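Local coordinates for protein phosphoribosylaminoimidazole carboxylase, ATPase subunit (Bacillus anthracis, PDB 4DLK) that probably carboxylates aminoimidazole ribonucleotide with bicarbonate at the expense of ATP, forming N5-carboxyaminoimidazole ribonucleotide in purine biosynthesis, at residues 312-317 / 346-351; 23-28 / 46-51. All coordinates share one frame; numbering follows the deposited sequence.

Contact 1 (312-317 / 346-351); sequences MVNILG and QRKMGH. With ATP (adenosine-5'-triphosphate), chain H; ATP (adenosine-5'-triphosphate), chain G.
Ile315 faces both Met349 and Gly350 across an antiparallel strand pair, the definition of a classic beta bulge, where strands 310-316 and 348-355 of the C-terminal family region run side by side in the large antiparallel sheet. The tight part is the backbone at the bulge. Ile315 O takes two N-H groups: Met349 N at 2.7 Å, lying almost in line with the carbonyl bond, and Gly350 N at 3.2 Å, in the carbonyl plane on a lone pair. Ile315 N returns a hydrogen bond to Gly350 O. Ile315 CD1 lies 3.7 Å from His351 C, and helix 320-325 packs on the same side chain.

On the buried sheet face of Asn314, Leu316, Lys348 and His351, Leu316 CD2 lies 3.6 Å from Lys348 CG, the two side chains lying alongside each other and pointing the same way. Asn314 crosses Lys348 at a slant, ND2 3.9 Å from Lys348 CE, and ND2 is hydrogen-bonded to Leu218 O and Asn275 OD1. Beyond CG the Lys348 side chain is extended, and NZ bonds to Asn275 OD1 and, weakly, to O2A and O3A of the chain G ATP. Met312 crosses the His351 side chain at about a right angle, its CG meeting CD2 obliquely, while His351 ND1 is hydrogen-bonded to Tyr338 OH.

The looser, more solvent-exposed end is at Gln346 and Arg347, where Gly317 N still reaches Arg347 O. The turn into strand 348-355 thus supplies Arg347 and Lys348 to two ATP pockets. Arg347 bends at chi3 (-75°) and lays the edge of its guanidinium on the gamma phosphate of the chain H ATP: NE points almost straight at O3G, 2.9 Å away, and NH2 lies 2.6 Å from O2G.

Contact 2 (23-28 / 46-51); sequences MALAAK and AQVADI
The Asp50 carboxylate, the one carboxylate of this contact and at its margin, meets the Lys28 ammonium with its two oxygens, as the side chains come from opposite directions. Lys28 NZ sits 2.7 Å from Asp50 OD2 in a salt bridge, on the syn side and 23° out of the carboxylate plane; its second bond, to OD1, is weak. OD2 is also held by the backbone Ile34 N, which ties the group to the start of strand 33-38.

Beside the charged pair lies an apolar patch between helix 18-29 and the loop that precedes strand 51-54, within the Rossmann-like preATP-grasp domain. Val48 points toward the helix, its CG1 3.7 Å from Ala24 CB and 3.6 Å from Leu25 CD2. Leu25 crosses the valine at about a right angle, and its CD2 also touches Val48 CG2. The Lys28 side chain bends at chi2 (-86°) and then runs straight, bringing CE to 3.5 Å from Val48 O and the ammonium on to the carboxylate.

A second subunit adjoins this surface: Lys28 NZ also donates to Gln47 O of that subunit, and Leu25 of that subunit packs on Lys28. The ammonium therefore has acceptors from both subunits, which would be expected to offset its positive charge, and the salt bridge lies at the subunit interface.

How the contacts relate
From the N terminus, the chain first passes through helix 18-29 and strand 33-38 before residues 46-51 return to the helix; contact 2 closes this short loop within the parallel sheet domain. The ATP-grasp region follows, and only afterwards does contact 1 close the excursion from strand 310-316 through helix 320-325 and strand 333-337 to strand 348-355. The two loops are in series, neither nesting nor crossing. The centres of contact 1 and contact 2 are about 20 Å apart, and the two do not touch. Contact 2 thus ties helix to loop beside the second subunit, while contact 1 joins neighbouring strands of the eight-stranded sheet near the bound nucleotides.

Contact 1 (312-317 / 346-351)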
# COMPACT_ATOMS: atom_id res chain seq x y z
N MET A 312 -12.26 6.85 -8.69
CA MET A 312 -11.22 7.75 -8.20
C MET A 312 -11.66 9.17 -8.45
O MET A 312 -12.10 9.50 -9.55
CB MET A 312 -9.87 7.50 -8.89
CG MET A 312 -8.75 8.35 -8.30
SD MET A 312 -7.65 9.12 -9.49
CE MET A 312 -8.71 10.30 -10.31
N VAL A 313 -11.57 10.01 -7.42
CA VAL A 313 -11.86 11.42 -7.57
C VAL A 313 -10.62 12.21 -7.16
O VAL A 313 -10.06 11.97 -6.10
CB VAL A 313 -13.06 11.86 -6.70
CG1 VAL A 313 -13.54 13.24 -7.15
CG2 VAL A 313 -14.19 10.85 -6.76
N ASN A 314 -10.20 13.15 -8.02
CA ASN A 314 -9.05 13.99 -7.72
C ASN A 314 -9.39 15.05 -6.68
O ASN A 314 -10.49 15.62 -6.70
CB ASN A 314 -8.53 14.70 -8.97
CG ASN A 314 -7.38 13.96 -9.66
OD1 ASN A 314 -6.67 13.14 -9.05
ND2 ASN A 314 -7.18 14.26 -10.93
N ILE A 315 -8.44 15.32 -5.79
CA ILE A 315 -8.54 16.40 -4.82
C ILE A 315 -7.57 17.53 -5.23
O ILE A 315 -6.35 17.38 -5.16
CB ILE A 315 -8.25 15.89 -3.39
CG1 ILE A 315 -9.32 14.86 -3.00
CG2 ILE A 315 -8.22 17.05 -2.39
CD1 ILE A 315 -8.91 13.94 -1.86
N LEU A 316 -8.13 18.64 -5.69
CA LEU A 316 -7.35 19.82 -6.05
C LEU A 316 -7.27 20.76 -4.86
O LEU A 316 -7.96 20.55 -3.86
CB LEU A 316 -7.95 20.52 -7.28
CG LEU A 316 -8.23 19.69 -8.54
CD1 LEU A 316 -8.72 20.59 -9.67
CD2 LEU A 316 -6.98 18.93 -8.98
N GLY A 317 -6.43 21.79 -4.96
CA GLY A 317 -6.32 22.81 -3.92
C GLY A 317 -7.67 23.34 -3.49
O GLY A 317 -7.93 23.47 -2.30
N GLN A 346 -5.79 24.77 -8.60
CA GLN A 346 -5.83 23.65 -9.55
C GLN A 346 -4.75 22.60 -9.33
O GLN A 346 -4.70 21.60 -10.04
CB GLN A 346 -5.78 24.17 -10.99
CG GLN A 346 -7.04 24.91 -11.44
CD GLN A 346 -6.88 25.54 -12.81
OE1 GLN A 346 -6.07 26.45 -13.01
NE2 GLN A 346 -7.67 25.07 -13.77
N ARG A 347 -3.89 22.81 -8.34
CA ARG A 347 -2.84 21.84 -8.00
C ARG A 347 -3.46 20.56 -7.41
O ARG A 347 -4.34 20.63 -6.55
CB ARG A 347 -1.84 22.47 -7.03
CG ARG A 347 -0.69 21.56 -6.60
CD ARG A 347 0.23 22.29 -5.63
NE ARG A 347 1.07 23.27 -6.31
CZ ARG A 347 1.86 24.15 -5.70
NH1 ARG A 347 1.94 24.19 -4.38
NH2 ARG A 347 2.59 24.99 -6.43
N LYS A 348 -2.99 19.41 -7.87
CA LYS A 348 -3.43 18.11 -7.37
C LYS A 348 -2.81 17.82 -6.01
O LYS A 348 -1.60 17.64 -5.90
CB LYS A 348 -3.10 17.00 -8.38
CG LYS A 348 -3.95 17.06 -9.64
CD LYS A 348 -3.46 16.13 -10.75
CE LYS A 348 -4.18 16.46 -12.05
NZ LYS A 348 -3.81 15.55 -13.17
N MET A 349 -3.66 17.76 -4.98
CA MET A 349 -3.19 17.59 -3.59
C MET A 349 -3.34 16.15 -3.13
O MET A 349 -2.73 15.73 -2.14
CB MET A 349 -3.98 18.50 -2.64
CG MET A 349 -4.01 19.97 -3.03
SD MET A 349 -2.38 20.71 -3.24
CE MET A 349 -1.80 20.69 -1.54
N GLY A 350 -4.16 15.40 -3.85
CA GLY A 350 -4.44 14.01 -3.52
C GLY A 350 -5.56 13.46 -4.37
O GLY A 350 -5.95 14.06 -5.37
N HIS A 351 -6.05 12.29 -3.98
CA HIS A 351 -7.22 11.70 -4.59
C HIS A 351 -7.90 10.81 -3.60
O HIS A 351 -7.33 10.45 -2.57
CB HIS A 351 -6.85 10.89 -5.84
CG HIS A 351 -5.92 9.73 -5.56
ND1 HIS A 351 -4.58 9.86 -5.54
CD2 HIS A 351 -6.19 8.39 -5.26
CE1 HIS A 351 -4.02 8.67 -5.25
NE2 HIS A 351 -5.00 7.77 -5.08
PG ATP H . 2.38 23.59 -9.58
O1G ATP H . 2.62 23.45 -11.06
O2G ATP H . 3.11 24.78 -8.99
O3G ATP H . 0.93 23.49 -9.15
PB ATP H . 2.58 20.78 -9.02
O1B ATP H . 2.35 20.23 -7.63
O2B ATP H . 1.43 20.75 -10.00
O3B ATP H . 3.12 22.31 -8.91
PA ATP H . 4.21 19.86 -11.20
O1A ATP H . 3.25 20.67 -12.04
O2A ATP H . 4.40 18.40 -11.56
O3A ATP H . 3.84 19.97 -9.63
O5' ATP H . 5.67 20.55 -11.26
C5' ATP H . 5.86 21.90 -10.86
C4' ATP H . 6.36 22.73 -12.04
O4' ATP H . 7.46 22.09 -12.68
C3' ATP H . 5.30 22.93 -13.11
O3' ATP H . 4.53 24.12 -12.89
C2' ATP H . 6.08 22.97 -14.41
O2' ATP H . 6.44 24.31 -14.74
C1' ATP H . 7.35 22.19 -14.11
N9 ATP H . 7.29 20.84 -14.74
C8 ATP H . 7.07 19.67 -14.10
N7 ATP H . 7.08 18.62 -14.97
C5 ATP H . 7.32 19.11 -16.20
C6 ATP H . 7.47 18.56 -17.57
N6 ATP H . 7.36 17.23 -17.81
N1 ATP H . 7.72 19.43 -18.58
C2 ATP H . 7.84 20.76 -18.36
N3 ATP H . 7.71 21.33 -17.14
C4 ATP H . 7.46 20.57 -16.04
PG ATP G . -3.79 13.74 -17.45
O1G ATP G . -3.18 15.11 -17.29
O2G ATP G . -5.25 13.64 -17.04
O3G ATP G . -3.50 13.05 -18.77
PB ATP G . -1.53 12.99 -15.90
O1B ATP G . -1.04 11.77 -15.15
O2B ATP G . -0.76 13.47 -17.12
O3B ATP G . -3.07 12.81 -16.32
PA ATP G . -0.72 14.37 -13.53
O1A ATP G . -1.01 13.25 -12.56
O2A ATP G . -0.87 15.81 -13.11
O3A ATP G . -1.63 14.22 -14.87
O5' ATP G . 0.75 14.16 -14.11
C5' ATP G . 1.89 14.36 -13.29
C4' ATP G . 3.04 14.41 -14.27
O4' ATP G . 2.91 15.57 -15.10
C3' ATP G . 4.39 14.49 -13.58
O3' ATP G . 5.21 13.51 -14.22
C2' ATP G . 4.88 15.90 -13.88
O2' ATP G . 6.31 15.93 -14.00
C1' ATP G . 4.18 16.21 -15.20
N9 ATP G . 4.05 17.66 -15.50
C8 ATP G . 3.83 18.66 -14.61
N7 ATP G . 3.76 19.86 -15.25
C5 ATP G . 3.93 19.64 -16.56
C6 ATP G . 3.98 20.47 -17.79
N6 ATP G . 3.82 21.81 -17.72
N1 ATP G . 4.18 19.84 -18.98
C2 ATP G . 4.35 18.50 -19.06
N3 ATP G . 4.32 17.69 -17.98
C4 ATP G . 4.12 18.19 -16.73

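Contact 2 (23-28 / 46-51)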
# COMPACT_ATOMS: atom_id res chain seq x y z
N MET A 23 5.48 5.78 -6.18
CA MET A 23 6.53 4.82 -6.53
C MET A 23 7.37 4.46 -5.30
O MET A 23 7.61 3.28 -5.03
CB MET A 23 7.49 5.42 -7.57
CG MET A 23 6.98 5.46 -9.00
SD MET A 23 8.26 6.21 -10.04
CE MET A 23 7.35 6.31 -11.58
N ALA A 24 7.83 5.49 -4.59
CA ALA A 24 8.73 5.30 -3.44
C ALA A 24 8.03 4.50 -2.34
O ALA A 24 8.64 3.64 -1.72
CB ALA A 24 9.21 6.64 -2.90
N LEU A 25 6.76 4.79 -2.09
CA LEU A 25 6.01 4.08 -1.05
C LEU A 25 5.88 2.60 -1.38
O LEU A 25 6.13 1.75 -0.53
CB LEU A 25 4.64 4.72 -0.80
CG LEU A 25 4.72 6.08 -0.10
CD1 LEU A 25 3.39 6.81 -0.15
CD2 LEU A 25 5.20 5.92 1.34
N ALA A 26 5.53 2.30 -2.63
CA ALA A 26 5.41 0.91 -3.07
C ALA A 26 6.76 0.18 -3.01
O ALA A 26 6.83 -0.99 -2.59
CB ALA A 26 4.81 0.85 -4.48
N ALA A 27 7.83 0.88 -3.37
CA ALA A 27 9.17 0.30 -3.31
C ALA A 27 9.62 0.03 -1.87
O ALA A 27 10.28 -0.98 -1.61
CB ALA A 27 10.17 1.19 -4.04
N LYS A 28 9.27 0.93 -0.95
CA LYS A 28 9.59 0.75 0.47
C LYS A 28 8.97 -0.52 1.08
O LYS A 28 9.63 -1.23 1.84
CB LYS A 28 9.18 1.99 1.28
CG LYS A 28 10.14 3.16 1.13
CD LYS A 28 11.28 3.05 2.13
CE LYS A 28 12.18 4.27 2.05
NZ LYS A 28 13.34 4.12 2.96
N ALA A 46 10.58 13.31 -1.76
CA ALA A 46 11.64 13.51 -0.76
C ALA A 46 11.19 13.17 0.66
O ALA A 46 11.99 12.72 1.48
CB ALA A 46 12.16 14.94 -0.81
N GLN A 47 9.90 13.38 0.95
CA GLN A 47 9.34 13.07 2.26
C GLN A 47 9.32 11.57 2.56
O GLN A 47 9.07 11.16 3.70
CB GLN A 47 7.93 13.63 2.37
CG GLN A 47 7.86 15.14 2.31
CD GLN A 47 6.45 15.64 2.06
OE1 GLN A 47 5.48 14.97 2.41
NE2 GLN A 47 6.33 16.80 1.43
N VAL A 48 9.57 10.76 1.54
CA VAL A 48 9.55 9.30 1.65
C VAL A 48 10.94 8.73 1.32
O VAL A 48 11.25 7.60 1.68
CB VAL A 48 8.46 8.70 0.71
CG1 VAL A 48 8.48 7.18 0.73
CG2 VAL A 48 7.07 9.21 1.10
N ALA A 49 11.77 9.53 0.66
CA ALA A 49 13.09 9.10 0.18
C ALA A 49 14.15 9.04 1.28
O ALA A 49 14.10 9.79 2.23
CB ALA A 49 13.56 10.03 -0.93
N ASP A 50 15.13 8.14 1.10
CA ASP A 50 16.30 8.07 1.98
C ASP A 50 17.32 9.16 1.65
O ASP A 50 17.99 9.68 2.54
CB ASP A 50 16.95 6.70 1.85
CG ASP A 50 16.01 5.57 2.24
OD1 ASP A 50 15.87 5.32 3.46
OD2 ASP A 50 15.40 4.94 1.34
N ILE A 51 17.43 9.50 0.37
CA ILE A 51 18.38 10.51 -0.11
C ILE A 51 17.66 11.49 -1.03
O ILE A 51 16.87 11.08 -1.87
CB ILE A 51 19.56 9.86 -0.88
CG1 ILE A 51 20.37 8.94 0.05
CG2 ILE A 51 20.46 10.91 -1.51
CD1 ILE A 51 20.85 7.66 -0.60